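Local coordinates for uncharacterized lipoprotein YjhA (Bacillus subtilis, PDB 3CFU), which is of unknown function but is probably anchored in the cell membrane as a lipoprotein, the chain here comprising its DUF4352 domain, at residues G11-T16 with D61-N66; I51-E56 with R91-G96; D71-N76 with D145-L150; L108-P113 with Y120-N125. One frame throughout, in Å; residues are numbered along the deposited sequence.

Contacts 1 and 4 are buried and apolar, contacts 2 and 3 partly buried and mixed, so the chemistry of this beta sandwich changes with depth. Contact 4 rests on apolar side chains, with no hydrogen bond across it, and joins strands 103-112 and 121-124 of the two facing sheets. Contact 1, its centre about 19 Å from that of contact 4, is a smaller touch of two methyl groups between strands 13-23 and 63-66. Contacts 2 and 3 each pair an apolar touch with a salt bridge nearer the surface. Contact 3 shares its sheet with contact 4, since strand 121-124 runs between the strands of contact 3; strand 47-57 of contact 2 lies between strands used by contacts 1 and 4.

Contact 1: G11-T16 with D61-N66; sequences GHTNFT and DSISYN
Around His12 and Ile63 the two backbones stay 8.8 Å apart between their CA atoms and exchange no hydrogen bond, a spacing that leaves the meeting to side chains. The closest touch is methyl on methyl: Ile63 CD1 reaches Thr13 CG2 at 3.4 Å, a tight approach in which the two side chains cross obliquely. Ile63 gets there by an extended chain, with CD1 anti to CA (chi2 177°), so that the end of its longer branch arrives at the threonine. The same CD1 also lies 4.0 Å from His12 O, a carbonyl that has a weak hydrogen bond from Asn57 ND2. Thr13 divides its two branches by chemistry. CG2 goes to the isoleucine, while OG1, set between the backbone N and the carbonyl carbon (chi1 65°), is hydrogen-bonded to Ala10 O and to Tyr124 OH; the hydroxyl is thus buried but satisfied. The contact bridges two sheets. Strand 13-23 runs between strands 7-10 and 47-57 of the four-stranded sheet, whereas strand 63-66 pairs with 95-98, Ile63 sharing backbone hydrogen bonding with Leu98 and resting also on Asn57 and on Asp130 of a loop.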
loop_
_atom_site.group_PDB
_atom_site.type_symbol
_atom_site.label_atom_id
_atom_site.label_comp_id
_atom_site.label_asym_id
_atom_site.label_seq_id
_atom_site.Cartn_x
_atom_site.Cartn_y
_atom_site.Cartn_z
ATOM N N GLY A 11 -10.628 -5.350 -8.484
ATOM C CA GLY A 11 -11.684 -5.828 -7.616
ATOM C C GLY A 11 -12.820 -4.821 -7.625
ATOM O O GLY A 11 -13.242 -4.357 -8.693
ATOM N N HIS A 12 -13.304 -4.480 -6.431
ATOM C CA HIS A 12 -14.391 -3.516 -6.259
ATOM C C HIS A 12 -13.867 -2.119 -5.961
ATOM O O HIS A 12 -14.582 -1.279 -5.414
ATOM C CB HIS A 12 -15.321 -3.968 -5.136
ATOM C CG HIS A 12 -16.121 -5.181 -5.483
ATOM N ND1 HIS A 12 -17.209 -5.132 -6.329
ATOM C CD2 HIS A 12 -15.963 -6.481 -5.146
ATOM C CE1 HIS A 12 -17.686 -6.352 -6.499
ATOM N NE2 HIS A 12 -16.947 -7.190 -5.792
ATOM N N THR A 13 -12.619 -1.875 -6.337
ATOM C CA THR A 13 -11.991 -0.580 -6.113
ATOM C C THR A 13 -11.247 -0.096 -7.359
ATOM O O THR A 13 -10.969 -0.883 -8.254
ATOM C CB THR A 13 -10.904 -0.658 -4.998
ATOM O OG1 THR A 13 -9.832 -1.505 -5.440
ATOM C CG2 THR A 13 -11.472 -1.225 -3.707
ATOM N N ASN A 14 -10.969 1.211 -7.426
ATOM C CA ASN A 14 -10.122 1.755 -8.494
ATOM C C ASN A 14 -8.942 2.069 -7.595
ATOM O O ASN A 14 -9.121 2.650 -6.529
ATOM C CB ASN A 14 -10.615 3.071 -9.094
ATOM C CG ASN A 14 -11.660 2.882 -10.171
ATOM O OD1 ASN A 14 -12.463 3.781 -10.413
ATOM N ND2 ASN A 14 -11.651 1.729 -10.832
ATOM N N PHE A 15 -7.746 1.706 -8.017
ATOM C CA PHE A 15 -6.570 1.908 -7.196
ATOM C C PHE A 15 -5.458 2.668 -7.891
ATOM O O PHE A 15 -5.229 2.497 -9.089
ATOM C CB PHE A 15 -6.029 0.543 -6.769
ATOM C CG PHE A 15 -4.755 0.614 -5.999
ATOM C CD1 PHE A 15 -4.766 0.944 -4.655
ATOM C CD2 PHE A 15 -3.538 0.385 -6.627
ATOM C CE1 PHE A 15 -3.595 1.045 -3.945
ATOM C CE2 PHE A 15 -2.359 0.480 -5.925
ATOM C CZ PHE A 15 -2.385 0.817 -4.575
ATOM N N THR A 16 -4.734 3.480 -7.137
ATOM C CA THR A 16 -3.656 4.222 -7.750
ATOM C C THR A 16 -2.502 4.529 -6.812
ATOM O O THR A 16 -2.698 4.773 -5.621
ATOM C CB THR A 16 -4.184 5.562 -8.372
ATOM O OG1 THR A 16 -3.081 6.431 -8.670
ATOM C CG2 THR A 16 -5.118 6.258 -7.432
ATOM N N ASP A 61 -21.172 -2.698 -1.556
ATOM C CA ASP A 61 -20.792 -2.979 -0.172
ATOM C C ASP A 61 -19.713 -2.063 0.368
ATOM O O ASP A 61 -18.843 -1.606 -0.370
ATOM C CB ASP A 61 -20.262 -4.403 -0.017
ATOM C CG ASP A 61 -21.215 -5.442 -0.520
ATOM O OD1 ASP A 61 -22.425 -5.315 -0.250
ATOM O OD2 ASP A 61 -20.746 -6.390 -1.175
ATOM N N SER A 62 -19.759 -1.819 1.673
ATOM C CA SER A 62 -18.750 -0.992 2.307
ATOM C C SER A 62 -17.469 -1.821 2.306
ATOM O O SER A 62 -17.514 -3.051 2.256
ATOM C CB SER A 62 -19.148 -0.658 3.743
ATOM O OG SER A 62 -18.217 0.241 4.320
ATOM N N ILE A 63 -16.334 -1.137 2.351
ATOM C CA ILE A 63 -15.042 -1.790 2.351
ATOM C C ILE A 63 -14.264 -1.408 3.607
ATOM O O ILE A 63 -14.182 -0.227 3.961
ATOM C CB ILE A 63 -14.195 -1.379 1.103
ATOM C CG1 ILE A 63 -14.743 -2.066 -0.161
ATOM C CG2 ILE A 63 -12.699 -1.724 1.337
ATOM C CD1 ILE A 63 -14.013 -1.661 -1.472
ATOM N N SER A 64 -13.727 -2.421 4.283
ATOM C CA SER A 64 -12.903 -2.229 5.473
ATOM C C SER A 64 -11.484 -2.458 4.964
ATOM O O SER A 64 -10.991 -3.595 4.957
ATOM C CB SER A 64 -13.241 -3.263 6.550
ATOM O OG SER A 64 -14.557 -3.086 7.035
ATOM N N TYR A 65 -10.849 -1.377 4.519
ATOM C CA TYR A 65 -9.494 -1.429 3.974
ATOM C C TYR A 65 -8.479 -1.663 5.071
ATOM O O TYR A 65 -8.682 -1.241 6.206
ATOM C CB TYR A 65 -9.178 -0.143 3.193
ATOM C CG TYR A 65 -9.065 1.119 4.020
ATOM C CD1 TYR A 65 -7.840 1.503 4.574
ATOM C CD2 TYR A 65 -10.173 1.943 4.229
ATOM C CE1 TYR A 65 -7.716 2.694 5.298
ATOM C CE2 TYR A 65 -10.066 3.130 4.950
ATOM C CZ TYR A 65 -8.836 3.502 5.491
ATOM O OH TYR A 65 -8.721 4.678 6.210
ATOM N N ASN A 66 -7.378 -2.322 4.724
ATOM C CA ASN A 66 -6.368 -2.662 5.714
ATOM C C ASN A 66 -4.956 -2.726 5.128
ATOM O O ASN A 66 -4.770 -3.126 3.982
ATOM C CB ASN A 66 -6.762 -4.014 6.302
ATOM C CG ASN A 66 -6.143 -4.281 7.639
ATOM O OD1 ASN A 66 -4.942 -4.532 7.746
ATOM N ND2 ASN A 66 -6.968 -4.243 8.683
#

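Contact 2: I51-E56 with R91-G96; sequences IEVTME and RILMGG
Glu52 carries CG on the far side of the CA-CB bond from its backbone N (chi1 -178°) and runs on extended, while Arg91 bends at its third torsion (chi3 70°), and between them these choices bring carboxylate and guanidinium together. Arg91 NH2 donates to Glu52 OE2 at 3.3 Å in a nearly straight bond that is also a salt bridge. The oxygen sits at the guanidinium edge, almost in its plane, yet the donor comes in from well above the carboxylate plane, the two planes standing 85° apart. One oxygen is therefore gripped rather than two, and the pairing is correspondingly modest. An alanine in place of Glu52 would remove the carboxylate and would probably leave the Arg91 guanidinium without this charged mate and freer to swing. Deeper in, Val53 CG2 meets Leu93 CD1 at 3.7 Å, the side chains crossing at about a right angle. Strand 47-57 is flanked in its sheet by 13-23 and 103-112. The loop before strand 95-98 puts Leu93 between Leu108 of strand 103-112 and Phe70 of strand 70-73 in the other sheet, so the apolar touch belongs to the sandwich interior, while the salt bridge lies nearer the surface.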
loop_
_atom_site.group_PDB
_atom_site.type_symbol
_atom_site.label_atom_id
_atom_site.label_comp_id
_atom_site.label_asym_id
_atom_site.label_seq_id
_atom_site.Cartn_x
_atom_site.Cartn_y
_atom_site.Cartn_z
ATOM N N ILE A 51 5.321 5.789 -0.198
ATOM C CA ILE A 51 4.364 5.632 -1.280
ATOM C C ILE A 51 2.981 6.088 -0.851
ATOM O O ILE A 51 2.460 5.646 0.175
ATOM C CB ILE A 51 4.285 4.157 -1.740
ATOM C CG1 ILE A 51 5.665 3.692 -2.219
ATOM C CG2 ILE A 51 3.275 4.013 -2.864
ATOM C CD1 ILE A 51 5.803 2.197 -2.366
ATOM N N GLU A 52 2.407 7.005 -1.625
ATOM C CA GLU A 52 1.067 7.499 -1.353
ATOM C C GLU A 52 0.172 6.790 -2.354
ATOM O O GLU A 52 0.471 6.764 -3.553
ATOM C CB GLU A 52 0.971 9.016 -1.555
ATOM C CG GLU A 52 -0.406 9.563 -1.236
ATOM C CD GLU A 52 -0.539 11.043 -1.528
ATOM O OE1 GLU A 52 -0.541 11.421 -2.719
ATOM O OE2 GLU A 52 -0.640 11.829 -0.561
ATOM N N VAL A 53 -0.914 6.203 -1.857
ATOM C CA VAL A 53 -1.856 5.477 -2.706
ATOM C C VAL A 53 -3.292 5.928 -2.425
ATOM O O VAL A 53 -3.574 6.551 -1.398
ATOM C CB VAL A 53 -1.746 3.926 -2.480
ATOM C CG1 VAL A 53 -0.323 3.451 -2.738
ATOM C CG2 VAL A 53 -2.151 3.561 -1.063
ATOM N N THR A 54 -4.195 5.615 -3.351
ATOM C CA THR A 54 -5.597 5.976 -3.213
ATOM C C THR A 54 -6.469 4.788 -3.573
ATOM O O THR A 54 -6.206 4.095 -4.551
ATOM C CB THR A 54 -5.991 7.144 -4.152
ATOM O OG1 THR A 54 -5.367 8.351 -3.701
ATOM C CG2 THR A 54 -7.515 7.338 -4.170
HETATM N N MSE A 55 -7.502 4.565 -2.767
HETATM C CA MSE A 55 -8.463 3.493 -2.982
HETATM C C MSE A 55 -9.845 4.102 -3.164
HETATM O O MSE A 55 -10.292 4.909 -2.347
HETATM C CB MSE A 55 -8.522 2.535 -1.784
HETATM C CG MSE A 55 -7.358 1.578 -1.688
HETATM SE SE MSE A 55 -7.406 0.413 -0.135
HETATM C CE MSE A 55 -8.984 -0.632 -0.531
ATOM N N GLU A 56 -10.523 3.713 -4.235
ATOM C CA GLU A 56 -11.862 4.209 -4.481
ATOM C C GLU A 56 -12.836 3.047 -4.540
ATOM O O GLU A 56 -12.708 2.149 -5.384
ATOM C CB GLU A 56 -11.923 4.987 -5.795
ATOM C CG GLU A 56 -13.333 5.350 -6.256
ATOM C CD GLU A 56 -13.318 6.160 -7.552
ATOM O OE1 GLU A 56 -12.218 6.605 -7.951
ATOM O OE2 GLU A 56 -14.393 6.357 -8.167
ATOM N N ARG A 91 -1.422 10.448 7.824
ATOM C CA ARG A 91 -1.410 9.933 6.454
ATOM C C ARG A 91 -1.133 8.431 6.388
ATOM O O ARG A 91 -1.450 7.778 5.392
ATOM C CB ARG A 91 -0.353 10.670 5.620
ATOM C CG ARG A 91 -0.552 12.180 5.508
ATOM C CD ARG A 91 0.659 12.840 4.845
ATOM N NE ARG A 91 0.767 12.501 3.428
ATOM C CZ ARG A 91 1.917 12.342 2.774
ATOM N NH1 ARG A 91 3.074 12.483 3.407
ATOM N NH2 ARG A 91 1.908 12.044 1.482
ATOM N N ILE A 92 -0.534 7.894 7.447
ATOM C CA ILE A 92 -0.204 6.475 7.515
ATOM C C ILE A 92 -1.434 5.607 7.250
ATOM O O ILE A 92 -2.414 5.672 7.994
ATOM C CB ILE A 92 0.362 6.105 8.904
ATOM C CG1 ILE A 92 1.569 6.991 9.238
ATOM C CG2 ILE A 92 0.757 4.638 8.926
ATOM C CD1 ILE A 92 2.732 6.872 8.261
ATOM N N LEU A 93 -1.380 4.800 6.191
ATOM C CA LEU A 93 -2.496 3.924 5.838
ATOM C C LEU A 93 -2.562 2.745 6.808
ATOM O O LEU A 93 -1.652 1.920 6.854
ATOM C CB LEU A 93 -2.326 3.408 4.403
ATOM C CG LEU A 93 -3.472 2.605 3.777
ATOM C CD1 LEU A 93 -3.181 2.395 2.300
ATOM C CD2 LEU A 93 -3.632 1.268 4.479
HETATM N N MSE A 94 -3.645 2.650 7.568
HETATM C CA MSE A 94 -3.761 1.568 8.530
HETATM C C MSE A 94 -4.974 0.681 8.272
HETATM O O MSE A 94 -4.835 -0.482 7.880
HETATM C CB MSE A 94 -3.829 2.162 9.934
HETATM C CG MSE A 94 -2.962 1.463 10.941
HETATM SE SE MSE A 94 -1.074 1.418 10.434
HETATM C CE MSE A 94 -0.497 2.976 11.420
ATOM N N GLY A 95 -6.157 1.239 8.503
ATOM C CA GLY A 95 -7.394 0.517 8.294
ATOM C C GLY A 95 -8.554 1.464 8.516
ATOM O O GLY A 95 -8.370 2.545 9.069
ATOM N N GLY A 96 -9.745 1.068 8.080
ATOM C CA GLY A 96 -10.917 1.899 8.264
ATOM C C GLY A 96 -12.018 1.474 7.313
ATOM O O GLY A 96 -11.867 0.486 6.593
#

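Contact 3: D71-N76 with D145-L150; sequences DLRDKN and DYLVKL
The guanidinium of Arg73 meets Asp145 at its edge: OD2 lies near the guanidinium plane, 3.5 Å from NH2 and 3.8 Å from NH1, while Leu147 CD2 approaches obliquely at 4.1 Å from NH1. The carboxylate of Asp145 is turned 70° from that plane, so one oxygen faces the guanidinium edge, bonded weakly by NH2 with NH1 only nearby. The bond from NH2 is straight enough; its length is what makes it weak. At the inner nitrogen, Arg73 NE makes a second weak hydrogen bond, also a salt bridge, to Asp71 OD2 at 3.4 Å. Arg73 thus links two acids in a small network, reaching them because its chain is extended from CG to NE. Each acid has another tie that would steady it, Asp71 OD2 to Ser79 OG and Asp145 OD1 to Asn125 ND2. This pattern belongs to a three-stranded antiparallel sheet, one layer of a beta sandwich. Strand 121-124 runs between 70-73 and 146-149 and bonds to both through its backbone; the two outer strands therefore run parallel to each other, with Leu72 and Leu147 9.3 Å apart at their CA atoms. The arginine spans the middle strand on one face of the sheet, resting on Val123, which also touches Leu147. On the face turned to the other layer the chemistry changes. Leu72 CD1 and Leu150 CD1 meet methyl to methyl at 3.8 Å, and both leucines press on Ile51 of strand 47-57.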
loop_
_atom_site.group_PDB
_atom_site.type_symbol
_atom_site.label_atom_id
_atom_site.label_comp_id
_atom_site.label_asym_id
_atom_site.label_seq_id
_atom_site.Cartn_x
_atom_site.Cartn_y
_atom_site.Cartn_z
ATOM N N ASP A 71 2.076 -4.952 -0.150
ATOM C CA ASP A 71 3.375 -5.586 -0.038
ATOM C C ASP A 71 4.336 -5.043 -1.086
ATOM O O ASP A 71 3.932 -4.725 -2.206
ATOM C CB ASP A 71 3.219 -7.101 -0.186
ATOM C CG ASP A 71 4.509 -7.847 0.055
ATOM O OD1 ASP A 71 5.342 -7.346 0.837
ATOM O OD2 ASP A 71 4.687 -8.943 -0.519
ATOM N N LEU A 72 5.601 -4.918 -0.700
ATOM C CA LEU A 72 6.648 -4.426 -1.590
ATOM C C LEU A 72 7.612 -5.577 -1.856
ATOM O O LEU A 72 8.092 -6.227 -0.925
ATOM C CB LEU A 72 7.403 -3.265 -0.938
ATOM C CG LEU A 72 8.200 -2.338 -1.858
ATOM C CD1 LEU A 72 7.235 -1.462 -2.662
ATOM C CD2 LEU A 72 9.133 -1.471 -1.018
ATOM N N ARG A 73 7.891 -5.833 -3.127
ATOM C CA ARG A 73 8.788 -6.915 -3.494
ATOM C C ARG A 73 10.065 -6.420 -4.197
ATOM O O ARG A 73 10.082 -5.335 -4.785
ATOM C CB ARG A 73 8.027 -7.921 -4.377
ATOM C CG ARG A 73 6.897 -8.631 -3.629
ATOM C CD ARG A 73 6.018 -9.497 -4.527
ATOM N NE ARG A 73 4.855 -9.993 -3.793
ATOM C CZ ARG A 73 3.730 -10.426 -4.360
ATOM N NH1 ARG A 73 3.613 -10.428 -5.681
ATOM N NH2 ARG A 73 2.712 -10.833 -3.604
ATOM N N ASP A 74 11.127 -7.223 -4.111
ATOM C CA ASP A 74 12.433 -6.929 -4.727
ATOM C C ASP A 74 12.458 -7.408 -6.170
ATOM O O ASP A 74 11.448 -7.854 -6.712
ATOM C CB ASP A 74 13.566 -7.698 -4.026
ATOM C CG ASP A 74 13.865 -7.193 -2.638
ATOM O OD1 ASP A 74 13.661 -5.984 -2.399
ATOM O OD2 ASP A 74 14.329 -7.997 -1.798
ATOM N N LYS A 75 13.641 -7.322 -6.779
ATOM C CA LYS A 75 13.829 -7.822 -8.132
ATOM C C LYS A 75 13.792 -9.341 -7.916
ATOM O O LYS A 75 13.388 -10.091 -8.803
ATOM C CB LYS A 75 15.188 -7.391 -8.698
ATOM C CG LYS A 75 15.406 -7.712 -10.181
ATOM C CD LYS A 75 15.767 -9.173 -10.420
ATOM C CE LYS A 75 16.365 -9.371 -11.811
ATOM N NZ LYS A 75 16.861 -10.761 -12.017
ATOM N N ASN A 76 14.202 -9.789 -6.725
ATOM C CA ASN A 76 14.176 -11.221 -6.409
ATOM C C ASN A 76 12.800 -11.603 -5.826
ATOM O O ASN A 76 12.637 -12.662 -5.211
ATOM C CB ASN A 76 15.287 -11.599 -5.416
ATOM C CG ASN A 76 16.601 -10.889 -5.702
ATOM O OD1 ASN A 76 17.037 -10.790 -6.848
ATOM N ND2 ASN A 76 17.242 -10.400 -4.650
ATOM N N ASP A 145 -3.340 -10.466 -7.353
ATOM C CA ASP A 145 -2.285 -9.477 -7.089
ATOM C C ASP A 145 -2.165 -8.485 -8.259
ATOM O O ASP A 145 -2.248 -8.880 -9.419
ATOM C CB ASP A 145 -0.912 -10.150 -6.922
ATOM C CG ASP A 145 -0.762 -10.929 -5.625
ATOM O OD1 ASP A 145 -1.440 -10.618 -4.627
ATOM O OD2 ASP A 145 0.079 -11.852 -5.605
ATOM N N TYR A 146 -1.954 -7.208 -7.951
ATOM C CA TYR A 146 -1.794 -6.170 -8.972
ATOM C C TYR A 146 -0.464 -5.510 -8.703
ATOM O O TYR A 146 -0.251 -4.963 -7.624
ATOM C CB TYR A 146 -2.909 -5.122 -8.893
ATOM C CG TYR A 146 -4.261 -5.657 -9.297
ATOM C CD1 TYR A 146 -5.078 -6.312 -8.381
ATOM C CD2 TYR A 146 -4.701 -5.546 -10.618
ATOM C CE1 TYR A 146 -6.299 -6.836 -8.771
ATOM C CE2 TYR A 146 -5.916 -6.068 -11.021
ATOM C CZ TYR A 146 -6.713 -6.714 -10.095
ATOM O OH TYR A 146 -7.923 -7.219 -10.501
ATOM N N LEU A 147 0.429 -5.554 -9.682
ATOM C CA LEU A 147 1.747 -4.980 -9.500
ATOM C C LEU A 147 1.912 -3.601 -10.109
ATOM O O LEU A 147 1.456 -3.345 -11.216
ATOM C CB LEU A 147 2.816 -5.911 -10.089
ATOM C CG LEU A 147 2.837 -7.380 -9.655
ATOM C CD1 LEU A 147 4.247 -7.939 -9.797
ATOM C CD2 LEU A 147 2.389 -7.501 -8.226
ATOM N N VAL A 148 2.562 -2.715 -9.361
ATOM C CA VAL A 148 2.854 -1.369 -9.832
ATOM C C VAL A 148 4.357 -1.201 -9.695
ATOM O O VAL A 148 4.884 -1.171 -8.582
ATOM C CB VAL A 148 2.179 -0.273 -8.994
ATOM C CG1 VAL A 148 2.174 1.026 -9.787
ATOM C CG2 VAL A 148 0.762 -0.679 -8.620
ATOM N N LYS A 149 5.048 -1.114 -10.829
ATOM C CA LYS A 149 6.498 -0.951 -10.829
ATOM C C LYS A 149 6.800 0.488 -10.439
ATOM O O LYS A 149 6.150 1.416 -10.920
ATOM C CB LYS A 149 7.061 -1.244 -12.214
ATOM C CG LYS A 149 8.540 -1.584 -12.233
ATOM C CD LYS A 149 8.782 -3.054 -11.941
ATOM C CE LYS A 149 10.223 -3.431 -12.253
ATOM N NZ LYS A 149 10.506 -4.863 -11.953
ATOM N N LEU A 150 7.785 0.678 -9.569
ATOM C CA LEU A 150 8.121 2.017 -9.115
ATOM C C LEU A 150 9.318 2.650 -9.839
ATOM O O LEU A 150 10.438 2.643 -9.327
ATOM C CB LEU A 150 8.374 1.997 -7.601
ATOM C CG LEU A 150 7.353 1.250 -6.724
ATOM C CD1 LEU A 150 7.890 1.136 -5.297
ATOM C CD2 LEU A 150 6.005 1.971 -6.720
#

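Contact 4: L108-P113 with Y120-N125; sequences LSYVIP and YTLVYN
Tyr120 and Ile112 meet across the interior of a beta sandwich, an immunoglobulin-like layout consistent with the clan to which DUF4352 belongs: strand 103-112 lies in one sheet, and strand 121-124, after a short link, in the other. From CB, the tyrosine ring leaves anti to the carbonyl carbon (chi1 -67°) and heads for the facing strand. Along one flank, CD2 and then CE2 pass Ile112 CD1, CE2 at 3.5 Å. On the opposite flank of the ring CE1 lies 3.6 Å from Ile112 CG2, which also touches CZ; both isoleucine branches come from the same side of the ring plane. Ile112 places CG1 between its backbone N and carbonyl carbon (chi1 69°), the setting that sends CD1 to CE2. At the tip, Tyr120 OH is 3.5 Å from Ile112 CB and 3.3 Å from Pro113 CD. Ile112 CD1 and the proline carbon approach the ring obliquely. Asp74 and Val80 of loops, and Leu72 of strand 70-73, also touch the tyrosine. Replacing Tyr120 by a serine would take the ring away and would probably open a gap beside Ile112 CD1 and CG2, leaving Pro113 CD without the phenol oxygen it now touches. Farther along, the strands touch through leucines: Leu108 CD2 lies 3.9 Å from Leu122 CD1 and 4.0 Å from Leu122 CD2, the two side chains crossing at about a right angle. Leu122 CD1 also meets a polar atom, lying 4.2 Å from Tyr110 OH.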
loop_
_atom_site.group_PDB
_atom_site.type_symbol
_atom_site.label_atom_id
_atom_site.label_comp_id
_atom_site.label_asym_id
_atom_site.label_seq_id
_atom_site.Cartn_x
_atom_site.Cartn_y
_atom_site.Cartn_z
ATOM N N LEU A 108 2.312 4.296 2.520
ATOM C CA LEU A 108 2.962 3.036 2.883
ATOM C C LEU A 108 4.436 3.419 2.946
ATOM O O LEU A 108 4.871 4.293 2.200
ATOM C CB LEU A 108 2.770 1.968 1.794
ATOM C CG LEU A 108 1.514 1.098 1.710
ATOM C CD1 LEU A 108 0.349 1.778 2.386
ATOM C CD2 LEU A 108 1.204 0.817 0.242
ATOM N N SER A 109 5.209 2.777 3.816
ATOM C CA SER A 109 6.623 3.117 3.929
ATOM C C SER A 109 7.528 1.900 4.084
ATOM O O SER A 109 7.171 0.921 4.745
ATOM C CB SER A 109 6.830 4.076 5.105
ATOM O OG SER A 109 7.963 4.904 4.895
ATOM N N TYR A 110 8.706 1.976 3.470
ATOM C CA TYR A 110 9.675 0.884 3.502
ATOM C C TYR A 110 11.104 1.411 3.463
ATOM O O TYR A 110 11.369 2.477 2.908
ATOM C CB TYR A 110 9.469 -0.020 2.290
ATOM C CG TYR A 110 8.060 -0.514 2.112
ATOM C CD1 TYR A 110 7.649 -1.723 2.670
ATOM C CD2 TYR A 110 7.130 0.232 1.387
ATOM C CE1 TYR A 110 6.346 -2.180 2.512
ATOM C CE2 TYR A 110 5.819 -0.215 1.224
ATOM C CZ TYR A 110 5.435 -1.421 1.790
ATOM O OH TYR A 110 4.140 -1.854 1.661
ATOM N N VAL A 111 12.023 0.647 4.041
ATOM C CA VAL A 111 13.428 1.019 4.060
ATOM C C VAL A 111 14.180 0.152 3.060
ATOM O O VAL A 111 14.113 -1.078 3.108
ATOM C CB VAL A 111 14.021 0.842 5.459
ATOM C CG1 VAL A 111 13.433 1.889 6.394
ATOM C CG2 VAL A 111 13.719 -0.557 5.982
ATOM N N ILE A 112 14.887 0.804 2.143
ATOM C CA ILE A 112 15.632 0.094 1.116
ATOM C C ILE A 112 16.976 0.766 0.823
ATOM O O ILE A 112 17.249 1.870 1.295
ATOM C CB ILE A 112 14.820 0.020 -0.213
ATOM C CG1 ILE A 112 14.714 1.410 -0.851
ATOM C CG2 ILE A 112 13.435 -0.555 0.055
ATOM C CD1 ILE A 112 14.439 1.379 -2.351
ATOM N N PRO A 113 17.837 0.094 0.039
ATOM C CA PRO A 113 19.163 0.595 -0.344
ATOM C C PRO A 113 19.081 1.937 -1.077
ATOM O O PRO A 113 18.175 2.154 -1.882
ATOM C CB PRO A 113 19.698 -0.504 -1.255
ATOM C CG PRO A 113 19.015 -1.735 -0.766
ATOM C CD PRO A 113 17.621 -1.272 -0.472
ATOM N N TYR A 120 11.853 -1.963 -7.347
ATOM C CA TYR A 120 10.708 -2.317 -6.518
ATOM C C TYR A 120 9.309 -2.220 -7.123
ATOM O O TYR A 120 8.975 -1.287 -7.857
ATOM C CB TYR A 120 10.771 -1.489 -5.231
ATOM C CG TYR A 120 11.944 -1.859 -4.356
ATOM C CD1 TYR A 120 11.783 -2.725 -3.275
ATOM C CD2 TYR A 120 13.225 -1.370 -4.625
ATOM C CE1 TYR A 120 12.867 -3.097 -2.479
ATOM C CE2 TYR A 120 14.318 -1.739 -3.837
ATOM C CZ TYR A 120 14.129 -2.599 -2.765
ATOM O OH TYR A 120 15.196 -2.945 -1.969
ATOM N N THR A 121 8.490 -3.202 -6.776
ATOM C CA THR A 121 7.127 -3.276 -7.253
ATOM C C THR A 121 6.171 -3.285 -6.070
ATOM O O THR A 121 6.353 -4.041 -5.118
ATOM C CB THR A 121 6.910 -4.564 -8.063
ATOM O OG1 THR A 121 7.965 -4.700 -9.022
ATOM C CG2 THR A 121 5.568 -4.525 -8.790
ATOM N N LEU A 122 5.162 -2.424 -6.116
ATOM C CA LEU A 122 4.183 -2.411 -5.045
ATOM C C LEU A 122 3.136 -3.416 -5.499
ATOM O O LEU A 122 2.815 -3.500 -6.692
ATOM C CB LEU A 122 3.550 -1.030 -4.863
ATOM C CG LEU A 122 2.543 -1.022 -3.701
ATOM C CD1 LEU A 122 3.290 -1.177 -2.386
ATOM C CD2 LEU A 122 1.726 0.253 -3.706
ATOM N N VAL A 123 2.639 -4.201 -4.547
ATOM C CA VAL A 123 1.636 -5.215 -4.828
ATOM C C VAL A 123 0.360 -4.836 -4.099
ATOM O O VAL A 123 0.392 -4.406 -2.938
ATOM C CB VAL A 123 2.074 -6.608 -4.325
ATOM C CG1 VAL A 123 0.944 -7.607 -4.546
ATOM C CG2 VAL A 123 3.370 -7.059 -5.042
ATOM N N TYR A 124 -0.766 -4.998 -4.779
ATOM C CA TYR A 124 -2.042 -4.671 -4.186
ATOM C C TYR A 124 -3.020 -5.796 -4.462
ATOM O O TYR A 124 -3.247 -6.138 -5.621
ATOM C CB TYR A 124 -2.577 -3.356 -4.778
ATOM C CG TYR A 124 -4.003 -3.041 -4.396
ATOM C CD1 TYR A 124 -4.370 -2.918 -3.062
ATOM C CD2 TYR A 124 -4.990 -2.880 -5.367
ATOM C CE1 TYR A 124 -5.684 -2.647 -2.694
ATOM C CE2 TYR A 124 -6.311 -2.598 -5.010
ATOM C CZ TYR A 124 -6.647 -2.485 -3.665
ATOM O OH TYR A 124 -7.934 -2.211 -3.273
ATOM N N ASN A 125 -3.570 -6.389 -3.403
ATOM C CA ASN A 125 -4.563 -7.447 -3.552
ATOM C C ASN A 125 -5.839 -6.910 -2.895
ATOM O O ASN A 125 -5.928 -6.806 -1.664
ATOM C CB ASN A 125 -4.114 -8.749 -2.870
ATOM C CG ASN A 125 -5.028 -9.928 -3.209
ATOM O OD1 ASN A 125 -6.253 -9.859 -3.031
ATOM N ND2 ASN A 125 -4.437 -11.010 -3.707
#